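Local coordinates for protein truncated hemoglobin from geobacillus stearothermophilus (Geobacillus stearothermophilus, PDB 2BKM) that probably binds oxygen at a haem iron as a small globin with a possible role in oxygen storage or transport, at residues A28-P31 against D32-P35; H46-K49 against Q50-Q54; H68-L71 against R72-H75. All coordinates share one frame; numbering follows the deposited sequence.

All three contacts are local, between residues a few positions apart in one continuous piece of chain, but they differ in depth. Interaction 2 is the buried one, on helix 42-55 against the haem. Interaction 3, partly buried, joins helix 71-75 to the loop before it and carries the iron ligand His75. Both reach the haem, touching where Phe51 packs on Leu71 and Pro69. Interaction 1 lies at the surface where helix 12-29 ends, its centre about 20 and 21 Å from the centres of interactions 2 and 3; two backbone amides bond to one carbonyl there and a third to the His30 ring. Helical bonds and packing dominate interaction 2, metal coordination and a carbonyl-held guanidinium interaction 3.

Interaction 1: residues A28-P31 against D32-P35; sequences AAHP and DLRP
Asp32 meets His30 through both its backbone and its side chain. Its N-H bonds to the imidazole edge, with Asp32 N 3.0 Å from His30 ND1 and lying in the ring plane, which makes ND1 an acceptor. The His30 ring can reach this amide because its CG stands anti to the backbone N (chi1 -159°), swinging the ring forward along the chain. Asp32 OD2 then comes to 3.1 Å from His30 CE1, the carboxylate inclined by 39° to the ring. Leu33 gives its N-H to the carbonyl of His30, Leu33 N to His30 O 3.0 Å, arriving from above the carbonyl plane, while its side chain rests on His30 CB and comes near the haem. Arg34 follows with a shorter and straighter bond, Arg34 N to His30 O 2.7 Å, so one oxygen accepts from two amides round the turn, three and four residues on. The CG of Arg34 also presses to 3.0 Å from Ala28 O. Pro35 has no N-H to continue the pattern, and instead its CD sits 3.4 Å from Pro31 O. The whole turn is the exit from helix 12-29 toward helix 42-55. Helix 82-98 lies against it: His30 touches Ala87 and Cys91, Asp32 and Leu33 also meet Ala87, and Arg84 bonds to Asp32 O.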
loop_
_atom_site.group_PDB
_atom_site.type_symbol
_atom_site.label_atom_id
_atom_site.label_comp_id
_atom_site.label_asym_id
_atom_site.label_seq_id
_atom_site.Cartn_x
_atom_site.Cartn_y
_atom_site.Cartn_z
ATOM N N ALA A 28 1.200 -11.781 -3.641
ATOM C CA ALA A 28 0.900 -13.216 -3.592
ATOM C C ALA A 28 2.135 -14.026 -3.947
ATOM O O ALA A 28 2.279 -15.155 -3.460
ATOM C CB ALA A 28 -0.254 -13.548 -4.525
ATOM N N ALA A 29 3.005 -13.459 -4.775
ATOM C CA ALA A 29 4.186 -14.154 -5.305
ATOM C C ALA A 29 5.424 -13.907 -4.439
ATOM O O ALA A 29 6.485 -14.501 -4.649
ATOM C CB ALA A 29 4.455 -13.720 -6.729
ATOM N N HIS A 30 5.308 -13.039 -3.453
ATOM C CA HIS A 30 6.500 -12.707 -2.723
ATOM C C HIS A 30 6.729 -13.615 -1.533
ATOM O O HIS A 30 5.913 -13.669 -0.628
ATOM C CB HIS A 30 6.463 -11.256 -2.285
ATOM C CG HIS A 30 7.823 -10.711 -1.993
ATOM N ND1 HIS A 30 8.629 -11.191 -0.974
ATOM C CD2 HIS A 30 8.539 -9.758 -2.625
ATOM C CE1 HIS A 30 9.779 -10.541 -0.993
ATOM N NE2 HIS A 30 9.743 -9.654 -1.973
ATOM N N PRO A 31 7.881 -14.308 -1.489
ATOM C CA PRO A 31 8.118 -15.225 -0.359
ATOM C C PRO A 31 8.187 -14.584 1.043
ATOM O O PRO A 31 7.930 -15.251 2.059
ATOM C CB PRO A 31 9.445 -15.881 -0.727
ATOM C CG PRO A 31 10.099 -14.919 -1.626
ATOM C CD PRO A 31 9.007 -14.306 -2.444
ATOM N N ASP A 32 8.524 -13.300 1.124
ATOM C CA ASP A 32 8.556 -12.648 2.416
ATOM C C ASP A 32 7.192 -12.159 2.851
ATOM O O ASP A 32 7.031 -11.787 4.030
ATOM C CB ASP A 32 9.502 -11.465 2.417
ATOM C CG ASP A 32 10.925 -11.880 2.241
ATOM O OD1 ASP A 32 11.320 -12.853 2.919
ATOM O OD2 ASP A 32 11.633 -11.259 1.423
ATOM N N LEU A 33 6.230 -12.143 1.916
ATOM C CA LEU A 33 4.896 -11.645 2.231
ATOM C C LEU A 33 3.813 -12.689 2.191
ATOM O O LEU A 33 2.933 -12.707 3.070
ATOM C CB LEU A 33 4.525 -10.487 1.286
ATOM C CG LEU A 33 5.550 -9.359 1.280
ATOM C CD1 LEU A 33 5.056 -8.371 0.264
ATOM C CD2 LEU A 33 5.619 -8.760 2.661
ATOM N N ARG A 34 3.871 -13.540 1.167
ATOM C CA ARG A 34 2.848 -14.556 0.888
ATOM C C ARG A 34 2.388 -15.292 2.147
ATOM O O ARG A 34 1.175 -15.483 2.317
ATOM C CB ARG A 34 3.340 -15.544 -0.184
ATOM C CG ARG A 34 2.265 -16.499 -0.728
ATOM C CD ARG A 34 2.913 -17.724 -1.409
ATOM N NE ARG A 34 2.049 -18.912 -1.452
ATOM C CZ ARG A 34 0.742 -18.951 -1.167
ATOM N NH1 ARG A 34 0.072 -17.859 -0.817
ATOM N NH2 ARG A 34 0.092 -20.109 -1.243
ATOM N N PRO A 35 3.318 -15.672 3.052
ATOM C CA PRO A 35 2.767 -16.514 4.113
ATOM C C PRO A 35 1.976 -15.738 5.161
ATOM O O PRO A 35 1.134 -16.357 5.843
ATOM C CB PRO A 35 4.004 -17.190 4.724
ATOM C CG PRO A 35 5.200 -16.785 3.832
ATOM C CD PRO A 35 4.774 -15.478 3.227
#

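Interaction 2: residues H46-K49 against Q50-Q54; sequences HKQK and QFLTQ. Unlike the reference sequence in segment 46-49: His46 (reference Arg). With HEM (protoporphyrin IX containing Fe), chain D.
The imidazole of His46 has the side chain of Gln50 over one face, with Gln50 CG offset toward the rim and OE1 above the same ring. Ring and amide are inclined by 41°, and although His46 NE2 lies 3.3 Å from Gln50 NE2, the two are not bonded to each other. Both instead reach OE1 of Glu65, while Gln50 OE1 is taken by His66. The Phe51 ring meets the amide of Gln48 obliquely, Gln48 NE2 to Phe51 CD2 3.5 Å, and its CE2 approaches the haem vinyl, 3.5 Å from HEM CAC. A bend at chi2 (68°) turns Gln48 NE2 toward the next turn, near CG of Leu52, and places OE1 3.4 Å from HEM CHD. Lys47 stretches out the other way, its NZ hydrogen-bonded to a propionate at 2.8 Å from HEM O1D. Beneath these side chains the regular helical bonds run on, from Gln50 N to His46 O and onward. Thr53 doubles the last of them: its OG1 reaches Lys49 O at 2.7 Å and its N at 3.1 Å from the same oxygen, from opposite faces of the carbonyl. Lys49 itself turns away to a salt bridge with Glu13. This is the globin distal helix, facing the haem on the side away from His75. Two of its polar side chains face the haem: Gln48, part of the oxygen pocket, sets its amide beside Phe51, Leu52 and the porphyrin, with OE1 in a weak hydrogen bond with Tyr24 OH, where it could influence bound ligand, while Lys47 probably balances propionate charge.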
loop_
_atom_site.group_PDB
_atom_site.type_symbol
_atom_site.label_atom_id
_atom_site.label_comp_id
_atom_site.label_asym_id
_atom_site.label_seq_id
_atom_site.Cartn_x
_atom_site.Cartn_y
_atom_site.Cartn_z
ATOM N N HIS A 46 -9.775 -5.152 -1.543
ATOM C CA HIS A 46 -10.885 -4.241 -1.409
ATOM C C HIS A 46 -10.559 -3.170 -0.379
ATOM O O HIS A 46 -10.734 -1.993 -0.602
ATOM C CB HIS A 46 -12.126 -5.043 -0.995
ATOM C CG HIS A 46 -13.269 -4.211 -0.538
ATOM N ND1 HIS A 46 -13.972 -3.375 -1.379
ATOM C CD2 HIS A 46 -13.859 -4.111 0.677
ATOM C CE1 HIS A 46 -14.944 -2.789 -0.698
ATOM N NE2 HIS A 46 -14.889 -3.212 0.552
ATOM N N LYS A 47 -10.030 -3.603 0.751
ATOM C CA LYS A 47 -9.739 -2.666 1.820
ATOM C C LYS A 47 -8.641 -1.713 1.416
ATOM O O LYS A 47 -8.694 -0.557 1.731
ATOM C CB LYS A 47 -9.276 -3.417 3.057
ATOM C CG LYS A 47 -10.388 -4.153 3.791
ATOM C CD LYS A 47 -9.794 -4.996 4.913
ATOM C CE LYS A 47 -10.889 -5.588 5.776
ATOM N NZ LYS A 47 -10.272 -6.411 6.863
ATOM N N GLN A 48 -7.628 -2.224 0.717
ATOM C CA GLN A 48 -6.534 -1.365 0.306
ATOM C C GLN A 48 -6.967 -0.347 -0.734
ATOM O O GLN A 48 -6.495 0.779 -0.729
ATOM C CB GLN A 48 -5.422 -2.226 -0.277
ATOM C CG GLN A 48 -4.110 -1.479 -0.536
ATOM C CD GLN A 48 -3.433 -1.052 0.759
ATOM O OE1 GLN A 48 -2.519 -1.759 1.236
ATOM N NE2 GLN A 48 -3.873 0.051 1.351
ATOM N N LYS A 49 -7.836 -0.755 -1.645
ATOM C CA LYS A 49 -8.367 0.226 -2.584
ATOM C C LYS A 49 -9.070 1.355 -1.830
ATOM O O LYS A 49 -8.881 2.538 -2.107
ATOM C CB LYS A 49 -9.317 -0.431 -3.560
ATOM C CG LYS A 49 -9.866 0.590 -4.521
ATOM C CD LYS A 49 -10.505 0.022 -5.755
ATOM C CE LYS A 49 -10.298 0.972 -6.955
ATOM N NZ LYS A 49 -10.327 2.497 -6.797
ATOM N N GLN A 50 -9.888 0.977 -0.839
ATOM C CA GLN A 50 -10.563 1.990 -0.023
ATOM C C GLN A 50 -9.576 2.849 0.749
ATOM O O GLN A 50 -9.666 4.075 0.769
ATOM C CB GLN A 50 -11.517 1.322 0.969
ATOM C CG GLN A 50 -12.653 0.619 0.281
ATOM C CD GLN A 50 -13.490 -0.124 1.262
ATOM O OE1 GLN A 50 -12.976 -0.807 2.137
ATOM N NE2 GLN A 50 -14.787 0.024 1.143
ATOM N N PHE A 51 -8.575 2.198 1.349
ATOM C CA PHE A 51 -7.621 2.922 2.138
ATOM C C PHE A 51 -6.797 3.903 1.308
ATOM O O PHE A 51 -6.647 5.039 1.689
ATOM C CB PHE A 51 -6.683 1.980 2.893
ATOM C CG PHE A 51 -5.687 2.729 3.680
ATOM C CD1 PHE A 51 -6.083 3.359 4.845
ATOM C CD2 PHE A 51 -4.371 2.928 3.202
ATOM C CE1 PHE A 51 -5.163 4.167 5.568
ATOM C CE2 PHE A 51 -3.463 3.704 3.890
ATOM C CZ PHE A 51 -3.834 4.346 5.072
ATOM N N LEU A 52 -6.265 3.423 0.191
ATOM C CA LEU A 52 -5.380 4.268 -0.585
ATOM C C LEU A 52 -6.160 5.451 -1.160
ATOM O O LEU A 52 -5.648 6.559 -1.222
ATOM C CB LEU A 52 -4.727 3.473 -1.705
ATOM C CG LEU A 52 -3.672 2.459 -1.222
ATOM C CD1 LEU A 52 -3.191 1.696 -2.409
ATOM C CD2 LEU A 52 -2.532 3.181 -0.505
ATOM N N THR A 53 -7.434 5.223 -1.482
ATOM C CA THR A 53 -8.280 6.320 -1.948
ATOM C C THR A 53 -8.316 7.427 -0.901
ATOM O O THR A 53 -8.056 8.587 -1.185
ATOM C CB THR A 53 -9.700 5.762 -2.238
ATOM O OG1 THR A 53 -9.603 4.862 -3.349
ATOM C CG2 THR A 53 -10.652 6.930 -2.545
ATOM N N GLN A 54 -8.608 7.045 0.330
ATOM C CA GLN A 54 -8.680 7.996 1.411
ATOM C C GLN A 54 -7.321 8.596 1.732
ATOM O O GLN A 54 -7.202 9.779 1.938
ATOM C CB GLN A 54 -9.304 7.240 2.584
ATOM C CG GLN A 54 -9.340 7.891 3.914
ATOM C CD GLN A 54 -10.083 7.005 4.878
ATOM O OE1 GLN A 54 -11.043 6.331 4.507
ATOM N NE2 GLN A 54 -9.643 6.997 6.124
HETATM C CHA HEM D . -3.590 -5.164 6.290
HETATM C CHB HEM D . 0.972 -6.649 5.898
HETATM C CHC HEM D . 2.287 -2.055 5.083
HETATM C CHD HEM D . -2.322 -0.864 4.465
HETATM C C1A HEM D . -2.461 -5.929 6.204
HETATM C C2A HEM D . -2.454 -7.361 6.416
HETATM C C3A HEM D . -1.191 -7.768 6.307
HETATM C C4A HEM D . -0.375 -6.614 6.034
HETATM C CMA HEM D . -0.688 -9.218 6.436
HETATM C CAA HEM D . -3.694 -8.231 6.682
HETATM C CBA HEM D . -4.519 -8.323 5.413
HETATM C CGA HEM D . -5.923 -8.849 5.639
HETATM O O1A HEM D . -6.286 -9.294 6.778
HETATM O O2A HEM D . -6.731 -8.800 4.677
HETATM C C1B HEM D . 1.713 -5.522 5.693
HETATM C C2B HEM D . 3.161 -5.472 5.664
HETATM C C3B HEM D . 3.509 -4.204 5.471
HETATM C C4B HEM D . 2.329 -3.381 5.347
HETATM C CMB HEM D . 4.117 -6.676 5.796
HETATM C CAB HEM D . 4.939 -3.698 5.364
HETATM C CBB HEM D . 5.306 -2.480 5.781
HETATM C C1C HEM D . 1.155 -1.341 4.753
HETATM C C2C HEM D . 1.129 -0.017 4.181
HETATM C C3C HEM D . -0.170 0.275 4.033
HETATM C C4C HEM D . -0.964 -0.840 4.483
HETATM C CMC HEM D . 2.358 0.869 3.821
HETATM C CAC HEM D . -0.821 1.529 3.428
HETATM C CBC HEM D . -0.180 2.635 3.076
HETATM C C1D HEM D . -3.070 -1.896 4.936
HETATM C C2D HEM D . -4.505 -1.843 5.069
HETATM C C3D HEM D . -4.882 -3.161 5.644
HETATM C C4D HEM D . -3.646 -3.876 5.844
HETATM C CMD HEM D . -5.429 -0.688 4.660
HETATM C CAD HEM D . -6.286 -3.627 5.976
HETATM C CBD HEM D . -6.553 -3.402 7.471
HETATM C CGD HEM D . -7.899 -4.024 7.761
HETATM O O1D HEM D . -7.995 -5.284 7.934
HETATM O O2D HEM D . -8.884 -3.237 7.742
HETATM N NA HEM D . -1.167 -5.514 5.978
HETATM N NB HEM D . 1.263 -4.231 5.502
HETATM N NC HEM D . -0.125 -1.821 4.900
HETATM N ND HEM D . -2.605 -3.113 5.397
HETATM FE FE HEM D . -0.661 -3.661 5.463
#

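Interaction 3: residues H68-L71 against R72-H75; sequences HPML and RARH. With HEM (protoporphyrin IX containing Fe), chain D.
His75 binds the haem iron through NE2, 2.0 Å from HEM FE. Its other ring nitrogen gives its hydrogen to the chain one helical turn back, His75 ND1 to Leu71 O 2.7 Å; the oxygen lies close to the imidazole plane, while ND1 stands well above the plane of the carbonyl. Since the backbone N of His75 also bonds to Leu71 O at 3.0 Å, that one oxygen both closes the helical turn and fixes the rotation of the ring, and the bond would probably make the imidazole a stronger donor to the iron. Leu71 packs on the porphyrin as well, with its CD2 3.7 Å from HEM CMD. The arrangement is the proximal histidine of the globin fold, carried here on the short helix 71-75, with Met70 at the N-cap position. Next outward, the guanidinium of Arg74 is held in its own plane by two carbonyls of the preceding loop, Arg74 NE to Pro69 O at 2.7 Å and Arg74 NH2 to His68 O at 2.9 Å. Met70 CE sits centrally over one guanidinium face, and a propionate oxygen lies over the opposite one, HEM O2D 3.7 Å from Arg74 NH1. Replacing Arg74 with a leucine would probably leave the carbonyls of His68 and Pro69 without these donors and take the guanidinium's charge from beside the propionate, which would keep Lys47. Farther out, Pro69 touches Tyr62, and Arg72 reaches the end of helix 104-120, its NH2 bonding to the carbonyls of His119 and Val121.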
loop_
_atom_site.group_PDB
_atom_site.type_symbol
_atom_site.label_atom_id
_atom_site.label_comp_id
_atom_site.label_asym_id
_atom_site.label_seq_id
_atom_site.Cartn_x
_atom_site.Cartn_y
_atom_site.Cartn_z
ATOM N N HIS A 68 -11.635 4.035 11.701
ATOM C CA HIS A 68 -10.329 4.689 11.535
ATOM C C HIS A 68 -9.267 3.667 11.129
ATOM O O HIS A 68 -9.283 2.527 11.582
ATOM C CB HIS A 68 -9.936 5.435 12.804
ATOM C CG HIS A 68 -10.722 6.702 13.024
ATOM N ND1 HIS A 68 -11.453 7.315 12.027
ATOM C CD2 HIS A 68 -10.864 7.482 14.125
ATOM C CE1 HIS A 68 -12.031 8.402 12.509
ATOM N NE2 HIS A 68 -11.686 8.528 13.781
ATOM N N PRO A 69 -8.374 4.054 10.204
ATOM C CA PRO A 69 -7.324 3.128 9.782
ATOM C C PRO A 69 -6.483 2.550 10.921
ATOM O O PRO A 69 -6.217 1.354 10.914
ATOM C CB PRO A 69 -6.476 3.991 8.852
ATOM C CG PRO A 69 -7.447 5.030 8.287
ATOM C CD PRO A 69 -8.363 5.315 9.456
ATOM N N MET A 70 -6.095 3.380 11.880
ATOM C CA MET A 70 -5.200 2.963 12.976
ATOM C C MET A 70 -4.240 1.890 12.462
ATOM O O MET A 70 -4.123 0.777 13.019
ATOM C CB MET A 70 -5.987 2.472 14.195
ATOM C CG MET A 70 -6.906 1.322 13.957
ATOM S SD MET A 70 -7.729 0.857 15.505
ATOM C CE MET A 70 -8.120 -0.869 15.163
ATOM N N LEU A 71 -3.544 2.232 11.388
ATOM C CA LEU A 71 -2.864 1.213 10.620
ATOM C C LEU A 71 -1.774 0.575 11.433
ATOM O O LEU A 71 -1.614 -0.622 11.396
ATOM C CB LEU A 71 -2.244 1.795 9.363
ATOM C CG LEU A 71 -3.072 1.964 8.097
ATOM C CD1 LEU A 71 -2.031 2.236 7.018
ATOM C CD2 LEU A 71 -3.927 0.787 7.744
ATOM N N ARG A 72 -1.009 1.361 12.181
ATOM C CA ARG A 72 0.067 0.733 12.930
ATOM C C ARG A 72 -0.509 -0.312 13.880
ATOM O O ARG A 72 0.022 -1.433 13.982
ATOM C CB ARG A 72 0.904 1.726 13.705
ATOM C CG ARG A 72 2.065 0.988 14.393
ATOM C CD ARG A 72 2.985 1.893 15.080
ATOM N NE ARG A 72 3.728 1.092 16.061
ATOM C CZ ARG A 72 4.805 0.347 15.804
ATOM N NH1 ARG A 72 5.371 -0.347 16.801
ATOM N NH2 ARG A 72 5.351 0.303 14.582
ATOM N N ALA A 73 -1.588 0.048 14.572
ATOM C CA ALA A 73 -2.203 -0.888 15.503
ATOM C C ALA A 73 -2.682 -2.140 14.815
ATOM O O ALA A 73 -2.521 -3.235 15.339
ATOM C CB ALA A 73 -3.351 -0.217 16.225
ATOM N N ARG A 74 -3.294 -2.002 13.643
ATOM C CA ARG A 74 -3.783 -3.154 12.939
ATOM C C ARG A 74 -2.644 -4.057 12.511
ATOM O O ARG A 74 -2.858 -5.247 12.317
ATOM C CB ARG A 74 -4.580 -2.700 11.719
ATOM C CG ARG A 74 -5.841 -1.926 12.067
ATOM C CD ARG A 74 -6.701 -1.736 10.819
ATOM N NE ARG A 74 -7.831 -0.818 11.041
ATOM C CZ ARG A 74 -9.083 -1.204 11.284
ATOM N NH1 ARG A 74 -9.399 -2.498 11.336
ATOM N NH2 ARG A 74 -10.020 -0.277 11.437
ATOM N N HIS A 75 -1.477 -3.463 12.289
ATOM C CA HIS A 75 -0.334 -4.223 11.824
ATOM C C HIS A 75 0.458 -4.863 12.932
ATOM O O HIS A 75 1.326 -5.680 12.645
ATOM C CB HIS A 75 0.551 -3.365 10.928
ATOM C CG HIS A 75 -0.016 -3.176 9.549
ATOM N ND1 HIS A 75 -1.006 -2.258 9.289
ATOM C CD2 HIS A 75 0.283 -3.760 8.366
ATOM C CE1 HIS A 75 -1.300 -2.283 7.997
ATOM N NE2 HIS A 75 -0.558 -3.205 7.422
HETATM C CHA HEM D . -3.590 -5.164 6.290
HETATM C CHB HEM D . 0.972 -6.649 5.898
HETATM C CHC HEM D . 2.287 -2.055 5.083
HETATM C CHD HEM D . -2.322 -0.864 4.465
HETATM C C1A HEM D . -2.461 -5.929 6.204
HETATM C C2A HEM D . -2.454 -7.361 6.416
HETATM C C3A HEM D . -1.191 -7.768 6.307
HETATM C C4A HEM D . -0.375 -6.614 6.034
HETATM C CMA HEM D . -0.688 -9.218 6.436
HETATM C CAA HEM D . -3.694 -8.231 6.682
HETATM C CBA HEM D . -4.519 -8.323 5.413
HETATM C CGA HEM D . -5.923 -8.849 5.639
HETATM O O1A HEM D . -6.286 -9.294 6.778
HETATM O O2A HEM D . -6.731 -8.800 4.677
HETATM C C1B HEM D . 1.713 -5.522 5.693
HETATM C C2B HEM D . 3.161 -5.472 5.664
HETATM C C3B HEM D . 3.509 -4.204 5.471
HETATM C C4B HEM D . 2.329 -3.381 5.347
HETATM C CMB HEM D . 4.117 -6.676 5.796
HETATM C CAB HEM D . 4.939 -3.698 5.364
HETATM C CBB HEM D . 5.306 -2.480 5.781
HETATM C C1C HEM D . 1.155 -1.341 4.753
HETATM C C2C HEM D . 1.129 -0.017 4.181
HETATM C C3C HEM D . -0.170 0.275 4.033
HETATM C C4C HEM D . -0.964 -0.840 4.483
HETATM C CMC HEM D . 2.358 0.869 3.821
HETATM C CAC HEM D . -0.821 1.529 3.428
HETATM C CBC HEM D . -0.180 2.635 3.076
HETATM C C1D HEM D . -3.070 -1.896 4.936
HETATM C C2D HEM D . -4.505 -1.843 5.069
HETATM C C3D HEM D . -4.882 -3.161 5.644
HETATM C C4D HEM D . -3.646 -3.876 5.844
HETATM C CMD HEM D . -5.429 -0.688 4.660
HETATM C CAD HEM D . -6.286 -3.627 5.976
HETATM C CBD HEM D . -6.553 -3.402 7.471
HETATM C CGD HEM D . -7.899 -4.024 7.761
HETATM O O1D HEM D . -7.995 -5.284 7.934
HETATM O O2D HEM D . -8.884 -3.237 7.742
HETATM N NA HEM D . -1.167 -5.514 5.978
HETATM N NB HEM D . 1.263 -4.231 5.502
HETATM N NC HEM D . -0.125 -1.821 4.900
HETATM N ND HEM D . -2.605 -3.113 5.397
HETATM FE FE HEM D . -0.661 -3.661 5.463
#